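Local structure of CD1-2 antigen (Gallus gallus, 3DBX) at residues P7-L15 with L107-F116; V230-G239 with Q250-S258. The protein probably presents lipid antigens to T cells, as other members of the MHC-like CD1 family do. One frame throughout, in Å; residues are numbered along the deposited sequence.

In the fold
The two contacts lie in different domains, with centres about 33 Å apart. Interaction 1 is a surface contact at one end of the MHC-like platform sheet, where strands 12-21 and 113-121 flank strand 97-107, whose last residue, Leu107, opens the second segment. Its work falls mainly to side chains, many of them aromatic, with a glycan packed on Tyr108 beside the contact and one backbone bond across. Interaction 2, in the immunoglobulin C1-set domain, is partly buried and joins adjacent strands 236-243 and 249-257 of one hairpin. Here a ladder of backbone hydrogen bonds dominates, with leucines on the side facing the interior of the sandwich and bridging waters between the strands.

Interaction 1. Residues P7-L15 with L107-F116; sequences PEESQFFQL and LYTNGTRWSF. With NAG (2-acetamido-2-deoxy-beta-D-glucopyranose), chain E.
Gln11 and Leu107 make the one backbone hydrogen bond here, Leu107 N to Gln11 O at 2.9 Å, after which strands 12-15 and 113-116 run nearly parallel (3°) with their axes 9.2 Å apart, because strand 97-107, which Leu107 ends, lies between them and pairs antiparallel with both. Across that middle strand the aromatic side chains meet. Phe12 CZ reaches Phe116 CE1 at 4.1 Å, each ring offering its edge, and the two side chains cross at about a right angle. Trp114 CZ3 comes within 4.3 Å of the same Phe12 CZ, while one face of its indole takes Phe116 CD1. From the intervening strand, Lys106 makes a cation-pi contact with Phe12, and His102 meets the Phe116 ring edge-to-face and also hydrogen-bonds Gln14 OE1. Nearer the turn, Glu8 has CG lodged between its backbone N and carbonyl carbon (chi1 56°) and runs extended from there, which carries the carboxylate to the rim of Tyr108. OE2 lies 2.9 Å from Tyr108 CD1, near the ring plane; carboxylate and ring are turned 58° apart. The glycan takes a face of that tyrosine: C6 of the sugar sits over the ring centre, 3.6 Å above the plane. This is the N-acetylglucosamine carried by Asn110, joined ND2 to C1. Thr112 OG1 donates to Asn110 OD1 at 2.7 Å, in the carbonyl plane and on a lone pair, so the hydroxyl of the Asn-Gly-Thr sequon helps fix the rotation of the amide that bears the sugar. The contact buries Leu107 O and Thr109 N, neither of which has a partner in the model. Tyr108 is thus met at its edge and over a face: its polarised ring hydrogens probably draw the carboxylate oxygen, while the sugar's C6 methylene covers its pi face, consistent with CH-pi contact.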
loop_
_atom_site.group_PDB
_atom_site.type_symbol
_atom_site.label_atom_id
_atom_site.label_comp_id
_atom_site.label_asym_id
_atom_site.label_seq_id
_atom_site.Cartn_x
_atom_site.Cartn_y
_atom_site.Cartn_z
ATOM N N PRO A 7 -10.047 -8.505 13.564
ATOM C CA PRO A 7 -9.256 -8.953 14.717
ATOM C C PRO A 7 -8.444 -7.819 15.392
ATOM O O PRO A 7 -9.012 -6.993 16.117
ATOM C CB PRO A 7 -8.325 -10.032 14.115
ATOM C CG PRO A 7 -8.645 -10.102 12.622
ATOM C CD PRO A 7 -9.409 -8.855 12.283
ATOM N N GLU A 8 -7.134 -7.791 15.142
ATOM C CA GLU A 8 -6.209 -6.841 15.774
ATOM C C GLU A 8 -5.365 -6.089 14.735
ATOM O O GLU A 8 -4.361 -5.451 15.086
ATOM C CB GLU A 8 -5.301 -7.563 16.779
ATOM C CG GLU A 8 -4.526 -8.724 16.170
ATOM C CD GLU A 8 -3.527 -9.355 17.124
ATOM O OE1 GLU A 8 -3.916 -9.777 18.241
ATOM O OE2 GLU A 8 -2.343 -9.451 16.736
ATOM N N GLU A 9 -5.765 -6.193 13.464
ATOM C CA GLU A 9 -5.292 -5.293 12.417
ATOM C C GLU A 9 -5.843 -3.917 12.743
ATOM O O GLU A 9 -5.262 -2.895 12.380
ATOM C CB GLU A 9 -5.790 -5.732 11.027
ATOM C CG GLU A 9 -4.947 -6.845 10.345
ATOM C CD GLU A 9 -5.347 -7.144 8.875
ATOM O OE1 GLU A 9 -5.845 -6.241 8.161
ATOM O OE2 GLU A 9 -5.135 -8.292 8.424
ATOM N N SER A 10 -6.968 -3.907 13.456
ATOM C CA SER A 10 -7.669 -2.671 13.778
ATOM C C SER A 10 -6.985 -1.848 14.866
ATOM O O SER A 10 -7.306 -0.673 15.038
ATOM C CB SER A 10 -9.124 -2.948 14.141
ATOM O OG SER A 10 -9.924 -1.851 13.738
ATOM N N GLN A 11 -6.055 -2.467 15.595
ATOM C CA GLN A 11 -5.245 -1.768 16.594
ATOM C C GLN A 11 -3.763 -1.699 16.196
ATOM O O GLN A 11 -2.862 -1.832 17.038
ATOM C CB GLN A 11 -5.452 -2.403 17.976
ATOM C CG GLN A 11 -6.890 -2.256 18.440
ATOM C CD GLN A 11 -7.197 -3.018 19.695
ATOM O OE1 GLN A 11 -7.120 -4.248 19.730
ATOM N NE2 GLN A 11 -7.570 -2.290 20.739
ATOM N N PHE A 12 -3.537 -1.497 14.895
ATOM C CA PHE A 12 -2.204 -1.366 14.321
ATOM C C PHE A 12 -2.103 0.009 13.675
ATOM O O PHE A 12 -2.690 0.275 12.604
ATOM C CB PHE A 12 -1.937 -2.490 13.297
ATOM C CG PHE A 12 -0.489 -2.571 12.783
ATOM C CD1 PHE A 12 0.568 -1.967 13.453
ATOM C CD2 PHE A 12 -0.194 -3.309 11.637
ATOM C CE1 PHE A 12 1.892 -2.070 12.977
ATOM C CE2 PHE A 12 1.115 -3.424 11.171
ATOM C CZ PHE A 12 2.157 -2.796 11.848
ATOM N N PHE A 13 -1.359 0.877 14.345
ATOM C CA PHE A 13 -1.114 2.245 13.905
ATOM C C PHE A 13 0.251 2.350 13.225
ATOM O O PHE A 13 1.246 1.925 13.789
ATOM C CB PHE A 13 -1.147 3.170 15.119
ATOM C CG PHE A 13 -1.028 4.611 14.773
ATOM C CD1 PHE A 13 -2.050 5.260 14.067
ATOM C CD2 PHE A 13 0.094 5.331 15.140
ATOM C CE1 PHE A 13 -1.953 6.613 13.741
ATOM C CE2 PHE A 13 0.205 6.686 14.806
ATOM C CZ PHE A 13 -0.830 7.323 14.118
ATOM N N GLN A 14 0.277 2.903 12.013
ATOM C CA GLN A 14 1.497 3.047 11.228
ATOM C C GLN A 14 1.635 4.438 10.640
ATOM O O GLN A 14 0.647 5.066 10.286
ATOM C CB GLN A 14 1.517 2.044 10.079
ATOM C CG GLN A 14 1.624 0.596 10.506
ATOM C CD GLN A 14 1.793 -0.321 9.303
ATOM O OE1 GLN A 14 2.908 -0.605 8.885
ATOM N NE2 GLN A 14 0.680 -0.770 8.739
ATOM N N LEU A 15 2.890 4.875 10.503
ATOM C CA LEU A 15 3.254 6.144 9.933
ATOM C C LEU A 15 4.296 5.879 8.842
ATOM O O LEU A 15 5.273 5.148 9.049
ATOM C CB LEU A 15 3.869 7.048 11.006
ATOM C CG LEU A 15 3.036 7.575 12.167
ATOM C CD1 LEU A 15 3.950 8.187 13.257
ATOM C CD2 LEU A 15 2.044 8.612 11.690
ATOM N N LEU A 107 -1.309 -3.089 19.154
ATOM C CA LEU A 107 -1.798 -3.556 20.473
ATOM C C LEU A 107 -2.483 -4.920 20.392
ATOM O O LEU A 107 -3.588 -5.044 19.840
ATOM C CB LEU A 107 -2.771 -2.551 21.111
ATOM C CG LEU A 107 -2.502 -1.043 21.212
ATOM C CD1 LEU A 107 -3.378 -0.478 22.323
ATOM C CD2 LEU A 107 -1.042 -0.719 21.503
ATOM N N TYR A 108 -1.825 -5.934 20.951
ATOM C CA TYR A 108 -2.419 -7.268 21.087
ATOM C C TYR A 108 -3.355 -7.260 22.284
ATOM O O TYR A 108 -3.081 -6.592 23.284
ATOM C CB TYR A 108 -1.340 -8.350 21.265
ATOM C CG TYR A 108 -0.277 -8.330 20.184
ATOM C CD1 TYR A 108 -0.490 -8.958 18.958
ATOM C CD2 TYR A 108 0.932 -7.668 20.381
ATOM C CE1 TYR A 108 0.475 -8.933 17.960
ATOM C CE2 TYR A 108 1.906 -7.641 19.392
ATOM C CZ TYR A 108 1.671 -8.274 18.183
ATOM O OH TYR A 108 2.634 -8.248 17.200
ATOM N N THR A 109 -4.458 -7.994 22.192
ATOM C CA THR A 109 -5.420 -8.013 23.295
ATOM C C THR A 109 -5.012 -8.971 24.434
ATOM O O THR A 109 -5.868 -9.482 25.155
ATOM C CB THR A 109 -6.885 -8.238 22.808
ATOM O OG1 THR A 109 -6.950 -9.375 21.937
ATOM C CG2 THR A 109 -7.399 -6.998 22.064
ATOM N N ASN A 110 -3.705 -9.194 24.590
ATOM C CA ASN A 110 -3.162 -9.885 25.773
ATOM C C ASN A 110 -2.213 -9.003 26.600
ATOM O O ASN A 110 -1.620 -9.461 27.577
ATOM C CB ASN A 110 -2.519 -11.236 25.401
ATOM C CG ASN A 110 -1.079 -11.110 24.887
ATOM O OD1 ASN A 110 -0.607 -10.023 24.529
ATOM N ND2 ASN A 110 -0.377 -12.255 24.855
ATOM N N GLY A 111 -2.068 -7.741 26.184
ATOM C CA GLY A 111 -1.289 -6.748 26.929
ATOM C C GLY A 111 -0.072 -6.220 26.192
ATOM O O GLY A 111 0.176 -5.005 26.161
ATOM N N THR A 112 0.689 -7.137 25.599
ATOM C CA THR A 112 1.928 -6.803 24.883
ATOM C C THR A 112 1.749 -5.842 23.693
ATOM O O THR A 112 0.680 -5.784 23.075
ATOM C CB THR A 112 2.658 -8.089 24.415
ATOM O OG1 THR A 112 1.746 -8.916 23.683
ATOM C CG2 THR A 112 3.188 -8.875 25.606
ATOM N N ARG A 113 2.803 -5.077 23.395
ATOM C CA ARG A 113 2.831 -4.158 22.252
ATOM C C ARG A 113 3.999 -4.480 21.333
ATOM O O ARG A 113 5.069 -4.865 21.805
ATOM C CB ARG A 113 3.021 -2.704 22.706
ATOM C CG ARG A 113 1.914 -2.079 23.546
ATOM C CD ARG A 113 2.436 -0.797 24.215
ATOM N NE ARG A 113 3.129 -1.062 25.478
ATOM C CZ ARG A 113 2.538 -1.014 26.666
ATOM N NH1 ARG A 113 1.250 -0.706 26.753
ATOM N NH2 ARG A 113 3.228 -1.277 27.770
ATOM N N TRP A 114 3.804 -4.296 20.029
ATOM C CA TRP A 114 4.923 -4.281 19.099
ATOM C C TRP A 114 5.092 -2.857 18.568
ATOM O O TRP A 114 4.153 -2.289 18.013
ATOM C CB TRP A 114 4.714 -5.277 17.950
ATOM C CG TRP A 114 5.887 -5.374 16.974
ATOM C CD1 TRP A 114 7.228 -5.417 17.288
ATOM C CD2 TRP A 114 5.814 -5.473 15.538
ATOM N NE1 TRP A 114 7.982 -5.512 16.140
ATOM C CE2 TRP A 114 7.146 -5.558 15.054
ATOM C CE3 TRP A 114 4.756 -5.491 14.613
ATOM C CZ2 TRP A 114 7.445 -5.657 13.687
ATOM C CZ3 TRP A 114 5.059 -5.596 13.250
ATOM C CH2 TRP A 114 6.391 -5.674 12.805
ATOM N N SER A 115 6.280 -2.288 18.762
ATOM C CA SER A 115 6.583 -0.930 18.308
ATOM C C SER A 115 7.905 -0.920 17.558
ATOM O O SER A 115 8.821 -1.648 17.917
ATOM C CB SER A 115 6.653 0.035 19.494
ATOM O OG SER A 115 5.361 0.307 20.040
ATOM N N PHE A 116 8.006 -0.102 16.515
ATOM C CA PHE A 116 9.237 -0.022 15.721
ATOM C C PHE A 116 9.428 1.340 15.058
ATOM O O PHE A 116 8.455 2.050 14.790
ATOM C CB PHE A 116 9.294 -1.147 14.671
ATOM C CG PHE A 116 8.192 -1.079 13.628
ATOM C CD1 PHE A 116 7.028 -1.822 13.779
ATOM C CD2 PHE A 116 8.337 -0.280 12.481
ATOM C CE1 PHE A 116 6.029 -1.770 12.814
ATOM C CE2 PHE A 116 7.345 -0.219 11.537
ATOM C CZ PHE A 116 6.178 -0.966 11.711
HETATM C C1 NAG E . 0.882 -12.219 24.133
HETATM C C2 NAG E . 1.557 -13.589 24.271
HETATM C C3 NAG E . 2.938 -13.534 23.619
HETATM C C4 NAG E . 2.823 -13.090 22.155
HETATM C C5 NAG E . 1.955 -11.834 22.021
HETATM C C6 NAG E . 1.654 -11.542 20.556
HETATM C C7 NAG E . 0.830 -14.974 26.151
HETATM C C8 NAG E . 1.488 -16.155 26.808
HETATM N N2 NAG E . 1.634 -14.028 25.655
HETATM O O3 NAG E . 3.544 -14.804 23.687
HETATM O O4 NAG E . 4.104 -12.859 21.593
HETATM O O5 NAG E . 0.736 -11.952 22.744
HETATM O O6 NAG E . 0.519 -12.264 20.131
HETATM O O7 NAG E . -0.398 -14.912 26.094
#

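Interaction 2. Residues V230-G239 with Q250-S258; sequences VPPSPALSTG and QLRSTLLVS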
loop_
_atom_site.group_PDB
_atom_site.type_symbol
_atom_site.label_atom_id
_atom_site.label_comp_id
_atom_site.label_asym_id
_atom_site.label_seq_id
_atom_site.Cartn_x
_atom_site.Cartn_y
_atom_site.Cartn_z
ATOM N N VAL A 230 -6.823 -28.227 -4.861
ATOM C CA VAL A 230 -5.614 -28.357 -5.658
ATOM C C VAL A 230 -4.453 -27.838 -4.816
ATOM O O VAL A 230 -4.447 -26.663 -4.438
ATOM C CB VAL A 230 -5.688 -27.551 -6.995
ATOM C CG1 VAL A 230 -4.394 -27.681 -7.782
ATOM C CG2 VAL A 230 -6.854 -28.007 -7.835
ATOM N N PRO A 231 -3.461 -28.705 -4.532
ATOM C CA PRO A 231 -2.285 -28.266 -3.792
ATOM C C PRO A 231 -1.456 -27.306 -4.647
ATOM O O PRO A 231 -1.660 -27.263 -5.862
ATOM C CB PRO A 231 -1.523 -29.577 -3.549
ATOM C CG PRO A 231 -1.924 -30.438 -4.695
ATOM C CD PRO A 231 -3.372 -30.134 -4.891
ATOM N N PRO A 232 -0.500 -26.574 -4.036
ATOM C CA PRO A 232 0.211 -25.607 -4.859
ATOM C C PRO A 232 1.284 -26.305 -5.697
ATOM O O PRO A 232 1.976 -27.201 -5.218
ATOM C CB PRO A 232 0.849 -24.651 -3.837
ATOM C CG PRO A 232 0.555 -25.238 -2.445
ATOM C CD PRO A 232 0.043 -26.629 -2.663
ATOM N N SER A 233 1.373 -25.890 -6.956
ATOM C CA SER A 233 2.352 -26.355 -7.913
ATOM C C SER A 233 2.570 -25.200 -8.902
ATOM O O SER A 233 1.874 -24.175 -8.808
ATOM C CB SER A 233 1.816 -27.604 -8.614
ATOM O OG SER A 233 0.576 -27.340 -9.242
ATOM N N PRO A 234 3.532 -25.339 -9.839
ATOM C CA PRO A 234 3.667 -24.376 -10.935
ATOM C C PRO A 234 2.354 -24.137 -11.711
ATOM O O PRO A 234 2.192 -23.083 -12.306
ATOM C CB PRO A 234 4.703 -25.035 -11.849
ATOM C CG PRO A 234 5.515 -25.879 -10.954
ATOM C CD PRO A 234 4.560 -26.398 -9.923
ATOM N N ALA A 235 1.433 -25.098 -11.679
ATOM C CA ALA A 235 0.149 -24.988 -12.347
ATOM C C ALA A 235 -0.751 -23.909 -11.743
ATOM O O ALA A 235 -1.608 -23.377 -12.427
ATOM C CB ALA A 235 -0.568 -26.323 -12.328
ATOM N N LEU A 236 -0.546 -23.596 -10.465
ATOM C CA LEU A 236 -1.466 -22.741 -9.707
ATOM C C LEU A 236 -0.788 -21.418 -9.352
ATOM O O LEU A 236 0.288 -21.400 -8.760
ATOM C CB LEU A 236 -1.907 -23.469 -8.422
ATOM C CG LEU A 236 -3.260 -23.214 -7.740
ATOM C CD1 LEU A 236 -3.148 -23.746 -6.336
ATOM C CD2 LEU A 236 -3.604 -21.790 -7.683
ATOM N N SER A 237 -1.410 -20.309 -9.711
ATOM C CA SER A 237 -0.895 -19.010 -9.324
ATOM C C SER A 237 -2.014 -18.193 -8.686
ATOM O O SER A 237 -3.070 -18.005 -9.268
ATOM C CB SER A 237 -0.309 -18.281 -10.542
ATOM O OG SER A 237 -0.065 -16.898 -10.266
ATOM N N THR A 238 -1.800 -17.739 -7.462
ATOM C CA THR A 238 -2.742 -16.783 -6.913
ATOM C C THR A 238 -2.057 -15.436 -6.907
ATOM O O THR A 238 -0.900 -15.318 -6.479
ATOM C CB THR A 238 -3.313 -17.197 -5.557
ATOM O OG1 THR A 238 -4.091 -16.102 -5.023
ATOM C CG2 THR A 238 -2.194 -17.637 -4.581
ATOM N N GLY A 239 -2.732 -14.448 -7.479
ATOM C CA GLY A 239 -2.144 -13.133 -7.650
ATOM C C GLY A 239 -2.096 -12.366 -6.344
ATOM O O GLY A 239 -2.460 -12.872 -5.267
ATOM N N GLN A 250 -9.410 -6.539 -4.846
ATOM C CA GLN A 250 -9.632 -7.450 -5.947
ATOM C C GLN A 250 -8.411 -8.393 -6.040
ATOM O O GLN A 250 -7.315 -7.992 -5.752
ATOM C CB GLN A 250 -9.552 -6.639 -7.232
ATOM C CG GLN A 250 -10.824 -6.516 -7.897
ATOM C CD GLN A 250 -10.718 -5.773 -9.185
ATOM O OE1 GLN A 250 -10.952 -4.557 -9.244
ATOM N NE2 GLN A 250 -10.411 -6.495 -10.237
ATOM N N LEU A 251 -8.604 -9.607 -6.523
ATOM C CA LEU A 251 -7.530 -10.612 -6.597
ATOM C C LEU A 251 -7.923 -11.481 -7.788
ATOM O O LEU A 251 -9.125 -11.650 -8.067
ATOM C CB LEU A 251 -7.565 -11.498 -5.309
ATOM C CG LEU A 251 -6.519 -12.571 -5.030
ATOM C CD1 LEU A 251 -6.610 -12.902 -3.550
ATOM C CD2 LEU A 251 -6.845 -13.812 -5.796
ATOM N N ARG A 252 -6.928 -12.041 -8.466
ATOM C CA ARG A 252 -7.135 -13.014 -9.534
ATOM C C ARG A 252 -6.337 -14.269 -9.141
ATOM O O ARG A 252 -5.150 -14.147 -8.790
ATOM C CB ARG A 252 -6.519 -12.427 -10.803
ATOM C CG ARG A 252 -7.390 -12.356 -12.063
ATOM C CD ARG A 252 -6.582 -11.568 -13.179
ATOM N NE ARG A 252 -6.460 -12.311 -14.447
ATOM C CZ ARG A 252 -5.426 -13.089 -14.793
ATOM N NH1 ARG A 252 -4.393 -13.266 -13.968
ATOM N NH2 ARG A 252 -5.423 -13.693 -15.976
ATOM N N SER A 253 -6.961 -15.453 -9.188
ATOM C CA SER A 253 -6.224 -16.712 -9.013
ATOM C C SER A 253 -6.319 -17.495 -10.314
ATOM O O SER A 253 -7.332 -17.403 -10.977
ATOM C CB SER A 253 -6.803 -17.544 -7.869
ATOM O OG SER A 253 -6.024 -18.740 -7.722
ATOM N N THR A 254 -5.266 -18.223 -10.705
ATOM C CA THR A 254 -5.334 -18.961 -11.961
ATOM C C THR A 254 -4.791 -20.353 -11.798
ATOM O O THR A 254 -3.885 -20.575 -10.962
ATOM C CB THR A 254 -4.556 -18.279 -13.141
ATOM O OG1 THR A 254 -3.152 -18.321 -12.905
ATOM C CG2 THR A 254 -5.000 -16.826 -13.393
ATOM N N LEU A 255 -5.324 -21.276 -12.607
ATOM C CA LEU A 255 -4.907 -22.675 -12.608
ATOM C C LEU A 255 -4.732 -23.134 -14.049
ATOM O O LEU A 255 -5.683 -23.057 -14.837
ATOM C CB LEU A 255 -5.953 -23.559 -11.927
ATOM C CG LEU A 255 -5.646 -25.065 -11.799
ATOM C CD1 LEU A 255 -4.432 -25.287 -10.915
ATOM C CD2 LEU A 255 -6.841 -25.855 -11.287
ATOM N N LEU A 256 -3.541 -23.611 -14.402
ATOM C CA LEU A 256 -3.373 -24.296 -15.693
ATOM C C LEU A 256 -3.940 -25.720 -15.674
ATOM O O LEU A 256 -3.656 -26.494 -14.764
ATOM C CB LEU A 256 -1.917 -24.306 -16.141
ATOM C CG LEU A 256 -1.361 -22.918 -16.483
ATOM C CD1 LEU A 256 0.152 -22.843 -16.221
ATOM C CD2 LEU A 256 -1.643 -22.585 -17.941
ATOM N N VAL A 257 -4.764 -26.048 -16.670
ATOM C CA VAL A 257 -5.324 -27.384 -16.801
ATOM C C VAL A 257 -5.177 -27.878 -18.246
ATOM O O VAL A 257 -4.991 -27.079 -19.162
ATOM C CB VAL A 257 -6.806 -27.420 -16.352
ATOM C CG1 VAL A 257 -6.948 -26.936 -14.900
ATOM C CG2 VAL A 257 -7.685 -26.558 -17.280
ATOM N N SER A 258 -5.250 -29.189 -18.441
ATOM C CA SER A 258 -5.327 -29.772 -19.779
ATOM C C SER A 258 -6.789 -29.747 -20.249
ATOM O O SER A 258 -7.689 -29.980 -19.457
ATOM C CB SER A 258 -4.819 -31.217 -19.755
ATOM O OG SER A 258 -3.438 -31.286 -20.056
HETATM O O HOH W 1 -1.479 -20.385 -13.288
HETATM O O HOH W 2 -2.730 -14.904 -10.589
#
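Leu255 holds CG trans to its main-chain nitrogen (chi1 -178°), and a chi2 of 64° then turns CD1 across to Val230 CG1, at 3.9 Å, and to Leu236 CG, at 4.0 Å. Leu236 likewise has CG roughly opposite its backbone N (chi1 -152°) and lays CD2 beside Ser253 OG, a hydroxyl weakly bonded to Ser237 O and to Trp223 NE1. Leu236, Ser253 and Leu255 share the face turned toward the second sheet of the sandwich, where Leu236 touches Trp223 and Leu255 touches Tyr265; Val230 meets Leu255 from the connection after strand 228-229. The strands run antiparallel. Ser237 and Thr254 form the hydrogen-bonded pair, with Ser237 N to Thr254 O at 2.8 Å and Thr254 N to Ser237 O at 2.6 Å. Leu256 N to Ala235 O and Gly239 N to Arg252 O, both 2.8 Å, extend the ladder either way. On the face bearing Ser237 and Thr254, one water donates to Ala235 O and bonds Thr254 OG1 at 2.7 Å; another donates to Arg252 O and reaches Ser237 OG weakly. The Arg252 side chain packs on an apolar side chain of another protein chain. Leucine and valine methyls thus cover the hairpin's inner side, Val230 from outside it and Ser253 a polar exception, while waters opposite give Ala235 O and Arg252 O second partners.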